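Local coordinates for uncharacterized protein (Bordetella bronchiseptica, PDB 4XG0), which probably acts as a kinase in the catabolism of acid sugars, pairing a sugar-binding N-terminal with a nucleotide-binding C-terminal domain, at residues 134-139 and 207-212; 199-204 and 226-230; 282-286 and 297-301. All blocks are in the same frame, centred on the assembly; numbering follows the deposited sequence.

Contact 1 of 3, residues 134-139 and 207-212; sequences AIAVVC and APVVVV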
ATOM      1  N   ALA A 134     -11.716  -0.404  19.338  1.00 38.22           N
ATOM      2  CA  ALA A 134     -11.424  -1.041  18.047  1.00 34.72           C
ATOM      3  C   ALA A 134     -12.652  -1.009  17.140  1.00 33.70           C
ATOM      4  O   ALA A 134     -13.811  -1.065  17.606  1.00 34.99           O
ATOM      5  CB  ALA A 134     -10.912  -2.464  18.236  1.00 37.76           C
ATOM      6  N   ILE A 135     -12.413  -0.845  15.849  1.00 31.89           N
ATOM      7  CA  ILE A 135     -13.503  -0.910  14.864  1.00 34.48           C
ATOM      8  C   ILE A 135     -13.192  -2.086  13.955  1.00 32.33           C
ATOM      9  O   ILE A 135     -12.083  -2.178  13.401  1.00 29.74           O
ATOM     10  CB  ILE A 135     -13.597   0.374  14.011  1.00 33.89           C
ATOM     11  CG1 ILE A 135     -13.815   1.600  14.898  1.00 41.55           C
ATOM     12  CG2 ILE A 135     -14.691   0.241  12.945  1.00 35.45           C
ATOM     13  CD1 ILE A 135     -13.848   2.905  14.144  1.00 44.62           C
ATOM     14  N   ALA A 136     -14.142  -3.000  13.788  1.00 31.61           N
ATOM     15  CA  ALA A 136     -13.946  -4.089  12.830  1.00 31.14           C
ATOM     16  C   ALA A 136     -14.521  -3.572  11.540  1.00 30.75           C
ATOM     17  O   ALA A 136     -15.717  -3.272  11.479  1.00 29.03           O
ATOM     18  CB  ALA A 136     -14.677  -5.368  13.275  1.00 30.25           C
ATOM     19  N   VAL A 137     -13.672  -3.470  10.522  1.00 23.27           N
ATOM     20  CA  VAL A 137     -14.048  -2.932   9.226  1.00 22.36           C
ATOM     21  C   VAL A 137     -14.095  -4.101   8.270  1.00 20.11           C
ATOM     22  O   VAL A 137     -13.063  -4.606   7.814  1.00 22.15           O
ATOM     23  CB  VAL A 137     -13.054  -1.869   8.766  1.00 24.88           C
ATOM     24  CG1 VAL A 137     -13.551  -1.230   7.451  1.00 22.55           C
ATOM     25  CG2 VAL A 137     -12.847  -0.827   9.887  1.00 30.50           C
ATOM     26  N   VAL A 138     -15.304  -4.529   7.965  1.00 22.77           N
ATOM     27  CA  VAL A 138     -15.511  -5.833   7.367  1.00 23.11           C
ATOM     28  C   VAL A 138     -15.811  -5.705   5.885  1.00 19.10           C
ATOM     29  O   VAL A 138     -16.811  -5.079   5.468  1.00 22.27           O
ATOM     30  CB  VAL A 138     -16.679  -6.551   8.047  1.00 22.89           C
ATOM     31  CG1 VAL A 138     -16.851  -7.911   7.464  1.00 19.71           C
ATOM     32  CG2 VAL A 138     -16.426  -6.670   9.541  1.00 25.57           C
ATOM     33  N   CYS A 139     -14.951  -6.306   5.077  1.00 19.39           N
ATOM     34  CA  CYS A 139     -15.167  -6.320   3.635  1.00 21.15           C
ATOM     35  C   CYS A 139     -14.436  -7.517   2.991  1.00 21.40           C
ATOM     36  O   CYS A 139     -13.264  -7.428   2.606  1.00 19.54           O
ATOM     37  CB  CYS A 139     -14.660  -5.030   3.020  1.00 17.46           C
ATOM     38  SG  CYS A 139     -14.774  -5.025   1.202  1.00 20.98           S
ATOM     39  N   ALA A 207     -18.899   2.999  14.086  1.00 36.04           N
ATOM     40  CA  ALA A 207     -18.250   2.099  15.023  1.00 36.09           C
ATOM     41  C   ALA A 207     -19.311   1.351  15.823  1.00 37.64           C
ATOM     42  O   ALA A 207     -20.405   1.863  16.021  1.00 45.89           O
ATOM     43  CB  ALA A 207     -17.357   2.908  15.967  1.00 43.28           C
ATOM     44  N   PRO A 208     -18.981   0.159  16.347  1.00 37.99           N
ATOM     45  CA  PRO A 208     -17.694  -0.532  16.378  1.00 39.70           C
ATOM     46  C   PRO A 208     -17.515  -1.612  15.316  1.00 32.61           C
ATOM     47  O   PRO A 208     -16.428  -2.200  15.226  1.00 31.25           O
ATOM     48  CB  PRO A 208     -17.724  -1.213  17.737  1.00 40.67           C
ATOM     49  CG  PRO A 208     -19.171  -1.602  17.885  1.00 43.94           C
ATOM     50  CD  PRO A 208     -19.954  -0.476  17.259  1.00 44.64           C
ATOM     51  N   VAL A 209     -18.552  -1.902  14.549  1.00 35.78           N
ATOM     52  CA  VAL A 209     -18.453  -2.915  13.516  1.00 36.98           C
ATOM     53  C   VAL A 209     -19.211  -2.389  12.315  1.00 34.71           C
ATOM     54  O   VAL A 209     -20.348  -1.944  12.450  1.00 37.09           O
ATOM     55  CB  VAL A 209     -19.057  -4.253  13.972  1.00 34.85           C
ATOM     56  CG1 VAL A 209     -18.986  -5.258  12.868  1.00 28.70           C
ATOM     57  CG2 VAL A 209     -18.362  -4.774  15.199  1.00 33.11           C
ATOM     58  N   VAL A 210     -18.589  -2.410  11.147  1.00 27.45           N
ATOM     59  CA  VAL A 210     -19.247  -1.918   9.947  1.00 31.32           C
ATOM     60  C   VAL A 210     -18.786  -2.676   8.723  1.00 27.62           C
ATOM     61  O   VAL A 210     -17.604  -3.020   8.590  1.00 27.20           O
ATOM     62  CB  VAL A 210     -19.031  -0.391   9.731  1.00 28.24           C
ATOM     63  CG1 VAL A 210     -17.534  -0.054   9.599  1.00 29.04           C
ATOM     64  CG2 VAL A 210     -19.814   0.117   8.515  1.00 37.04           C
ATOM     65  N   VAL A 211     -19.749  -2.946   7.849  1.00 28.60           N
ATOM     66  CA  VAL A 211     -19.507  -3.581   6.559  1.00 24.97           C
ATOM     67  C   VAL A 211     -19.395  -2.505   5.478  1.00 26.91           C
ATOM     68  O   VAL A 211     -20.231  -1.613   5.394  1.00 26.10           O
ATOM     69  CB  VAL A 211     -20.669  -4.563   6.224  1.00 30.56           C
ATOM     70  CG1 VAL A 211     -20.430  -5.254   4.906  1.00 24.55           C
ATOM     71  CG2 VAL A 211     -20.802  -5.598   7.312  1.00 33.45           C
ATOM     72  N   VAL A 212     -18.352  -2.594   4.662  1.00 22.57           N
ATOM     73  CA  VAL A 212     -18.133  -1.657   3.564  1.00 24.81           C
ATOM     74  C   VAL A 212     -18.178  -2.364   2.207  1.00 19.74           C
ATOM     75  O   VAL A 212     -17.611  -3.431   1.998  1.00 22.17           O
ATOM     76  CB  VAL A 212     -16.782  -0.896   3.732  1.00 25.07           C
ATOM     77  CG1 VAL A 212     -16.586   0.096   2.580  1.00 27.18           C
ATOM     78  CG2 VAL A 212     -16.732  -0.206   5.098  1.00 22.15           C
TER
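Ala136 and Val138 spend both their backbone N-H and their carbonyl on segment 207-212, whose strand 209-212 runs parallel to strand 135-139 in the eight-stranded parallel sheet of the N-terminal domain. Ala136 N donates to Pro208 O at 2.8 Å, and Ala136 O accepts Val210 N at 3.0 Å. Two residues on, Val138 N reaches Val210 O at 2.8 Å with an N-H...O angle of 174°, and Val138 O takes Val212 N at 3.0 Å. Val210 is thus bound through both its polar backbone atoms, while Pro208, which follows a cis peptide bond, contributes its carbonyl. That carbonyl also receives a C-H...O contact, Ile135 CA to Pro208 O at 3.2 Å. The intervening Ile135 and Val137 turn their backbone bonds the other way, to strand 234-238 and the residues just before it. On the face bearing Val137 and Val210, Val137 CG1, anti to its backbone N (chi1 -175°), lies alongside Val212 CG2 at 4.1 Å, and helix 217-230 covers them. On the other face, Ala136 CB meets Val209 CG2 at 4.2 Å, against helix 119-130. Cys139 SG lies 3.4 Å from the buried Val212 O. The polar backbone atoms of Ala136, Val138 and Val210 are thus paired within the sheet, while the side chains on both its faces are apolar and pack on helices.

Contact 2 of 3, residues 199-204 and 226-230; sequences LARRIA and AIGVL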
ATOM      1  N   LEU A 199     -14.267   8.898   3.502  1.00 31.20           N
ATOM      2  CA  LEU A 199     -14.723   7.546   3.824  1.00 35.19           C
ATOM      3  C   LEU A 199     -14.328   7.149   5.249  1.00 34.42           C
ATOM      4  O   LEU A 199     -15.092   6.498   5.955  1.00 36.58           O
ATOM      5  CB  LEU A 199     -14.157   6.544   2.836  1.00 33.23           C
ATOM      6  CG  LEU A 199     -14.512   5.078   3.110  1.00 31.73           C
ATOM      7  CD1 LEU A 199     -16.027   4.916   3.227  1.00 33.25           C
ATOM      8  CD2 LEU A 199     -13.977   4.191   2.023  1.00 27.51           C
ATOM      9  N   ALA A 200     -13.137   7.555   5.669  1.00 36.55           N
ATOM     10  CA  ALA A 200     -12.646   7.223   7.002  1.00 36.33           C
ATOM     11  C   ALA A 200     -13.537   7.825   8.095  1.00 43.39           C
ATOM     12  O   ALA A 200     -13.844   7.170   9.097  1.00 40.75           O
ATOM     13  CB  ALA A 200     -11.185   7.693   7.162  1.00 39.56           C
ATOM     14  N   ARG A 201     -13.951   9.077   7.900  1.00 41.97           N
ATOM     15  CA  ARG A 201     -14.860   9.724   8.837  1.00 45.25           C
ATOM     16  C   ARG A 201     -16.120   8.887   9.028  1.00 46.66           C
ATOM     17  O   ARG A 201     -16.555   8.658  10.154  1.00 41.57           O
ATOM     18  CB  ARG A 201     -15.231  11.125   8.343  1.00 45.64           C
ATOM     19  CG  ARG A 201     -14.362  12.246   8.915  1.00 63.90           C
ATOM     20  CD  ARG A 201     -14.456  13.531   8.084  1.00 67.43           C
ATOM     21  NE  ARG A 201     -13.169  14.230   8.032  1.00 69.44           N
ATOM     22  CZ  ARG A 201     -12.592  14.701   6.923  1.00 71.02           C
ATOM     23  NH1 ARG A 201     -11.415  15.315   6.998  1.00 69.54           N
ATOM     24  NH2 ARG A 201     -13.177  14.572   5.735  1.00 69.25           N
ATOM     25  N   ARG A 202     -16.711   8.433   7.926  1.00 39.38           N
ATOM     26  CA  ARG A 202     -17.962   7.685   8.005  1.00 42.65           C
ATOM     27  C   ARG A 202     -17.798   6.303   8.664  1.00 43.20           C
ATOM     28  O   ARG A 202     -18.729   5.801   9.303  1.00 36.09           O
ATOM     29  CB  ARG A 202     -18.598   7.553   6.616  1.00 43.15           C
ATOM     30  CG  ARG A 202     -18.908   8.896   5.966  1.00 45.83           C
ATOM     31  CD  ARG A 202     -19.944   8.767   4.871  1.00 46.74           C
ATOM     32  NE  ARG A 202     -19.462   8.054   3.688  1.00 41.32           N
ATOM     33  CZ  ARG A 202     -20.070   7.016   3.122  1.00 43.53           C
ATOM     34  NH1 ARG A 202     -19.553   6.460   2.042  1.00 43.94           N
ATOM     35  NH2 ARG A 202     -21.192   6.518   3.623  1.00 52.26           N
ATOM     36  N   ILE A 203     -16.631   5.673   8.505  1.00 34.83           N
ATOM     37  CA  ILE A 203     -16.415   4.384   9.145  1.00 38.40           C
ATOM     38  C   ILE A 203     -16.314   4.577  10.666  1.00 36.25           C
ATOM     39  O   ILE A 203     -16.806   3.762  11.452  1.00 35.62           O
ATOM     40  CB  ILE A 203     -15.150   3.701   8.614  1.00 28.03           C
ATOM     41  CG1 ILE A 203     -15.376   3.203   7.187  1.00 26.52           C
ATOM     42  CG2 ILE A 203     -14.736   2.551   9.520  1.00 26.12           C
ATOM     43  CD1 ILE A 203     -14.061   2.818   6.457  1.00 27.03           C
ATOM     44  N   ALA A 204     -15.665   5.652  11.083  1.00 41.12           N
ATOM     45  CA  ALA A 204     -15.531   5.932  12.506  1.00 36.42           C
ATOM     46  C   ALA A 204     -16.912   6.170  13.124  1.00 41.04           C
ATOM     47  O   ALA A 204     -17.204   5.698  14.221  1.00 41.41           O
ATOM     48  CB  ALA A 204     -14.644   7.155  12.730  1.00 40.49           C
ATOM     49  N   ALA A 226      -8.611   4.459   3.628  1.00 22.33           N
ATOM     50  CA  ALA A 226      -9.420   4.926   4.739  1.00 25.66           C
ATOM     51  C   ALA A 226      -9.023   4.230   6.022  1.00 22.34           C
ATOM     52  O   ALA A 226      -8.912   4.860   7.063  1.00 26.11           O
ATOM     53  CB  ALA A 226     -10.911   4.708   4.465  1.00 25.78           C
ATOM     54  N   ILE A 227      -8.862   2.922   5.946  1.00 26.25           N
ATOM     55  CA  ILE A 227      -8.394   2.148   7.078  1.00 21.66           C
ATOM     56  C   ILE A 227      -7.035   2.682   7.550  1.00 24.83           C
ATOM     57  O   ILE A 227      -6.801   2.838   8.730  1.00 23.49           O
ATOM     58  CB  ILE A 227      -8.322   0.646   6.738  1.00 21.64           C
ATOM     59  CG1 ILE A 227      -9.753   0.067   6.739  1.00 24.71           C
ATOM     60  CG2 ILE A 227      -7.462  -0.110   7.741  1.00 23.95           C
ATOM     61  CD1 ILE A 227      -9.859  -1.230   6.077  1.00 27.44           C
ATOM     62  N   GLY A 228      -6.130   2.980   6.619  1.00 21.11           N
ATOM     63  CA  GLY A 228      -4.846   3.542   6.993  1.00 25.72           C
ATOM     64  C   GLY A 228      -4.994   4.820   7.797  1.00 27.82           C
ATOM     65  O   GLY A 228      -4.348   4.987   8.827  1.00 28.06           O
ATOM     66  N   VAL A 229      -5.838   5.727   7.309  1.00 24.90           N
ATOM     67  CA  VAL A 229      -6.113   6.984   7.985  1.00 27.59           C
ATOM     68  C   VAL A 229      -6.580   6.747   9.415  1.00 28.81           C
ATOM     69  O   VAL A 229      -6.218   7.510  10.312  1.00 33.56           O
ATOM     70  CB  VAL A 229      -7.166   7.801   7.217  1.00 31.12           C
ATOM     71  CG1 VAL A 229      -7.667   8.971   8.051  1.00 43.98           C
ATOM     72  CG2 VAL A 229      -6.589   8.285   5.887  1.00 39.11           C
ATOM     73  N   LEU A 230      -7.412   5.721   9.624  1.00 31.86           N
ATOM     74  CA  LEU A 230      -7.931   5.433  10.961  1.00 33.78           C
ATOM     75  C   LEU A 230      -6.892   4.839  11.903  1.00 31.85           C
ATOM     76  O   LEU A 230      -7.091   4.826  13.115  1.00 40.12           O
ATOM     77  CB  LEU A 230      -9.152   4.516  10.915  1.00 30.08           C
ATOM     78  CG  LEU A 230     -10.456   5.086  10.331  1.00 33.04           C
ATOM     79  CD1 LEU A 230     -11.444   3.960  10.083  1.00 32.73           C
ATOM     80  CD2 LEU A 230     -11.072   6.150  11.224  1.00 39.79           C
TER
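Two helices that pack on one face of the N-terminal parallel sheet, 196-205 and 217-230, meet here through small and branched apolar side chains, with Ala200 and Ala226 at the closest backbone approach. The local axes are inclined at 65° and come within 8.7 Å of each other, a separation that the two alanines permit. Ala200 CB lies 4.0 Å from Ala226 CB and also rests against the backbone, 3.6 Å from Ala226 O. That oxygen accepts Leu230 N within its own helix, so its approach to the methyl is a packing contact beside an already used acceptor. Val229 CG1 closes on Ala200 CB at 3.8 Å; with CG1 anti to the backbone N (chi1 168°), this branch rather than CG2 is the one turned to the other helix.

Helix 196-205 links the adjacent parallel strands 186-188 and 209-212, and helix 217-230 links 209-212 to 234-238 across strand 135-139, so the contact joins the helices of two successive beta-alpha-beta crossovers of an alpha/beta fold. Leu230 spreads its two methyls over helix 196-205. CD1 presses on Ile203 CG2 at 3.6 Å, the two side chains crossing obliquely, whereas Leu230 CD2 reaches back over Ala200 O at 3.6 Å and touches Ala204 CB at 4.0 Å. Toward the start of segment 199-204, Leu199 CG borders Ala226 CB, and Ile203 CD1 approaches that same methyl from further along the helix. Ile203 also packs on Ile135 and Val137 of strand 135-139 and on Leu188, while Arg202 of the same helix forms a salt bridge with Glu194.

Contact 3 of 3, residues 282-286 and 297-301; sequences ARTWA and NWAAW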
ATOM      1  N   ALA A 282       1.267  17.135  -8.015  1.00 27.46           N
ATOM      2  CA  ALA A 282       2.696  17.326  -7.791  1.00 26.23           C
ATOM      3  C   ALA A 282       3.116  18.780  -7.965  1.00 23.48           C
ATOM      4  O   ALA A 282       2.814  19.419  -8.965  1.00 29.61           O
ATOM      5  CB  ALA A 282       3.504  16.440  -8.690  1.00 24.64           C
ATOM      6  N   ARG A 283       3.797  19.319  -6.971  1.00 28.88           N
ATOM      7  CA  ARG A 283       4.348  20.649  -7.104  1.00 27.83           C
ATOM      8  C   ARG A 283       5.492  20.623  -8.107  1.00 31.59           C
ATOM      9  O   ARG A 283       6.434  19.834  -7.976  1.00 28.84           O
ATOM     10  CB  ARG A 283       4.814  21.160  -5.743  1.00 29.73           C
ATOM     11  CG  ARG A 283       3.652  21.345  -4.772  1.00 39.27           C
ATOM     12  CD  ARG A 283       3.883  22.475  -3.766  1.00 57.47           C
ATOM     13  NE  ARG A 283       2.607  22.974  -3.244  1.00 68.66           N
ATOM     14  CZ  ARG A 283       2.010  22.537  -2.133  1.00 68.52           C
ATOM     15  NH1 ARG A 283       0.842  23.056  -1.762  1.00 71.79           N
ATOM     16  NH2 ARG A 283       2.565  21.591  -1.384  1.00 58.56           N
ATOM     17  N   THR A 284       5.410  21.503  -9.098  1.00 31.45           N
ATOM     18  CA  THR A 284       6.228  21.361 -10.292  1.00 29.83           C
ATOM     19  C   THR A 284       7.104  22.584 -10.558  1.00 26.33           C
ATOM     20  O   THR A 284       6.613  23.710 -10.628  1.00 32.23           O
ATOM     21  CB  THR A 284       5.308  21.089 -11.494  1.00 33.70           C
ATOM     22  OG1 THR A 284       4.646  19.824 -11.309  1.00 34.41           O
ATOM     23  CG2 THR A 284       6.080  21.058 -12.793  1.00 33.59           C
ATOM     24  N   TRP A 285       8.399  22.356 -10.716  1.00 33.17           N
ATOM     25  CA  TRP A 285       9.301  23.397 -11.192  1.00 35.47           C
ATOM     26  C   TRP A 285       9.469  23.158 -12.674  1.00 28.14           C
ATOM     27  O   TRP A 285       9.996  22.112 -13.081  1.00 26.49           O
ATOM     28  CB  TRP A 285      10.661  23.301 -10.485  1.00 29.46           C
ATOM     29  CG  TRP A 285      11.566  24.445 -10.702  1.00 31.14           C
ATOM     30  CD1 TRP A 285      11.263  25.768 -10.569  1.00 30.41           C
ATOM     31  CD2 TRP A 285      12.961  24.388 -11.056  1.00 27.51           C
ATOM     32  NE1 TRP A 285      12.381  26.541 -10.825  1.00 28.62           N
ATOM     33  CE2 TRP A 285      13.433  25.716 -11.119  1.00 28.28           C
ATOM     34  CE3 TRP A 285      13.842  23.350 -11.346  1.00 25.89           C
ATOM     35  CZ2 TRP A 285      14.750  26.026 -11.452  1.00 31.48           C
ATOM     36  CZ3 TRP A 285      15.155  23.667 -11.674  1.00 26.89           C
ATOM     37  CH2 TRP A 285      15.590  24.983 -11.713  1.00 28.83           C
ATOM     38  N   ALA A 286       8.977  24.098 -13.479  1.00 28.31           N
ATOM     39  CA  ALA A 286       9.102  24.025 -14.931  1.00 28.24           C
ATOM     40  C   ALA A 286       9.774  25.275 -15.473  1.00 34.46           C
ATOM     41  O   ALA A 286       9.125  26.143 -16.059  1.00 32.22           O
ATOM     42  CB  ALA A 286       7.712  23.872 -15.558  1.00 34.21           C
ATOM     43  N   ASN A 297      16.762  31.326  -9.334  1.00 33.99           N
ATOM     44  CA  ASN A 297      15.427  30.810  -9.624  1.00 32.14           C
ATOM     45  C   ASN A 297      15.218  29.469  -8.884  1.00 29.11           C
ATOM     46  O   ASN A 297      14.163  29.213  -8.307  1.00 29.68           O
ATOM     47  CB  ASN A 297      15.266  30.632 -11.140  1.00 40.03           C
ATOM     48  CG  ASN A 297      13.821  30.405 -11.567  1.00 48.16           C
ATOM     49  OD1 ASN A 297      13.312  29.280 -11.520  1.00 54.81           O
ATOM     50  ND2 ASN A 297      13.167  31.469 -12.037  1.00 38.75           N
ATOM     51  N   TRP A 298      16.243  28.618  -8.884  1.00 36.60           N
ATOM     52  CA  TRP A 298      16.191  27.350  -8.155  1.00 31.24           C
ATOM     53  C   TRP A 298      15.991  27.605  -6.666  1.00 36.12           C
ATOM     54  O   TRP A 298      15.097  27.024  -6.045  1.00 34.87           O
ATOM     55  CB  TRP A 298      17.496  26.568  -8.344  1.00 33.73           C
ATOM     56  CG  TRP A 298      17.668  25.389  -7.404  1.00 31.15           C
ATOM     57  CD1 TRP A 298      18.584  25.280  -6.382  1.00 35.38           C
ATOM     58  CD2 TRP A 298      16.929  24.165  -7.403  1.00 24.31           C
ATOM     59  NE1 TRP A 298      18.445  24.071  -5.750  1.00 28.64           N
ATOM     60  CE2 TRP A 298      17.441  23.364  -6.367  1.00 26.78           C
ATOM     61  CE3 TRP A 298      15.881  23.659  -8.187  1.00 25.38           C
ATOM     62  CZ2 TRP A 298      16.953  22.110  -6.089  1.00 25.76           C
ATOM     63  CZ3 TRP A 298      15.398  22.422  -7.912  1.00 29.97           C
ATOM     64  CH2 TRP A 298      15.928  21.650  -6.861  1.00 28.69           C
ATOM     65  N   ALA A 299      16.845  28.467  -6.101  1.00 33.05           N
ATOM     66  CA  ALA A 299      16.744  28.836  -4.688  1.00 37.78           C
ATOM     67  C   ALA A 299      15.327  29.286  -4.297  1.00 37.02           C
ATOM     68  O   ALA A 299      14.810  28.890  -3.263  1.00 38.67           O
ATOM     69  CB  ALA A 299      17.760  29.907  -4.357  1.00 39.70           C
ATOM     70  N   ALA A 300      14.694  30.096  -5.135  1.00 43.33           N
ATOM     71  CA  ALA A 300      13.357  30.607  -4.824  1.00 43.10           C
ATOM     72  C   ALA A 300      12.297  29.501  -4.859  1.00 47.03           C
ATOM     73  O   ALA A 300      11.311  29.533  -4.121  1.00 39.68           O
ATOM     74  CB  ALA A 300      12.982  31.731  -5.790  1.00 50.07           C
ATOM     75  N   TRP A 301      12.475  28.515  -5.724  1.00 40.84           N
ATOM     76  CA  TRP A 301      11.463  27.476  -5.808  1.00 35.33           C
ATOM     77  C   TRP A 301      11.609  26.538  -4.627  1.00 42.92           C
ATOM     78  O   TRP A 301      10.618  26.145  -4.015  1.00 48.06           O
ATOM     79  CB  TRP A 301      11.545  26.721  -7.130  1.00 31.15           C
ATOM     80  CG  TRP A 301      10.527  25.618  -7.240  1.00 44.82           C
ATOM     81  CD1 TRP A 301       9.203  25.743  -7.572  1.00 47.00           C
ATOM     82  CD2 TRP A 301      10.754  24.223  -7.018  1.00 37.15           C
ATOM     83  NE1 TRP A 301       8.599  24.511  -7.571  1.00 44.54           N
ATOM     84  CE2 TRP A 301       9.529  23.561  -7.228  1.00 41.87           C
ATOM     85  CE3 TRP A 301      11.877  23.472  -6.656  1.00 37.73           C
ATOM     86  CZ2 TRP A 301       9.400  22.174  -7.105  1.00 36.03           C
ATOM     87  CZ3 TRP A 301      11.751  22.110  -6.533  1.00 39.61           C
ATOM     88  CH2 TRP A 301      10.516  21.466  -6.758  1.00 32.91           C
TER
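Trp285 slides its five-membered ring across that of Trp301 in an offset stack, the centroids 4.4 Å apart and the planes inclined at 29°. The closest approach is Trp285 CD1 to Trp301 CG, 3.4 Å. The overlap continues back to the strand, where Trp285 CB sits over the face of the Trp301 five-membered ring, 3.6 Å from its centroid, in a CH-pi contact. Both indoles have CG anti to the backbone N, which in Trp285 carries the ring out from the strand and across the helix.

The six-membered ring of Trp285 receives a different kind of contact. Trp298 comes edge-on to its face in a T-shaped pair, with the planes at 65°; Trp298 CE3 stands 3.6 Å from Trp285 CZ3, near the rim rather than over the ring centre. At the edge of the Trp285 indole, NE1 donates to Asn297 OD1 at 3.0 Å. The acceptor lies near the indole plane and the donor nearly in line with the amide C=O, although the bond is bent at the hydrogen (147°). This polar tie satisfies the indole N-H and limits rotation of a ring otherwise held by aromatic contacts.

The resulting tryptophan cluster joins strand 283-285, an outermost strand of the mixed sheet in the C-terminal domain, to helix 295-304, which runs nearly antiparallel to it. Leu342 of helix 334-349 touches both Trp285 and Trp298, Leu292 of helix 289-292 adjoins Trp285, and Trp301 reaches Leu320 on the neighbouring strand 317-321.

Contacts 1 and 2 belong to one layered unit of the N-terminal, sugar-binding domain. Their centres are 10 Å apart and their segments alternate along the chain: strand 135-139, helix 196-205, strand 209-212, helix 217-230. They touch directly, Val210 CG1 lying 3.8 Å from Ile203 CG2, so the helix pair of contact 2 rests on the strand pair of contact 1. Contact 3 follows later in sequence, in the nucleotide-binding C-terminal domain with its separate mixed sheet; its centre is about 43 Å from that of contact 1 and 34 Å from that of contact 2. The three therefore describe the internal packing of two distinct domains, consistent with separate binding of sugar and nucleotide.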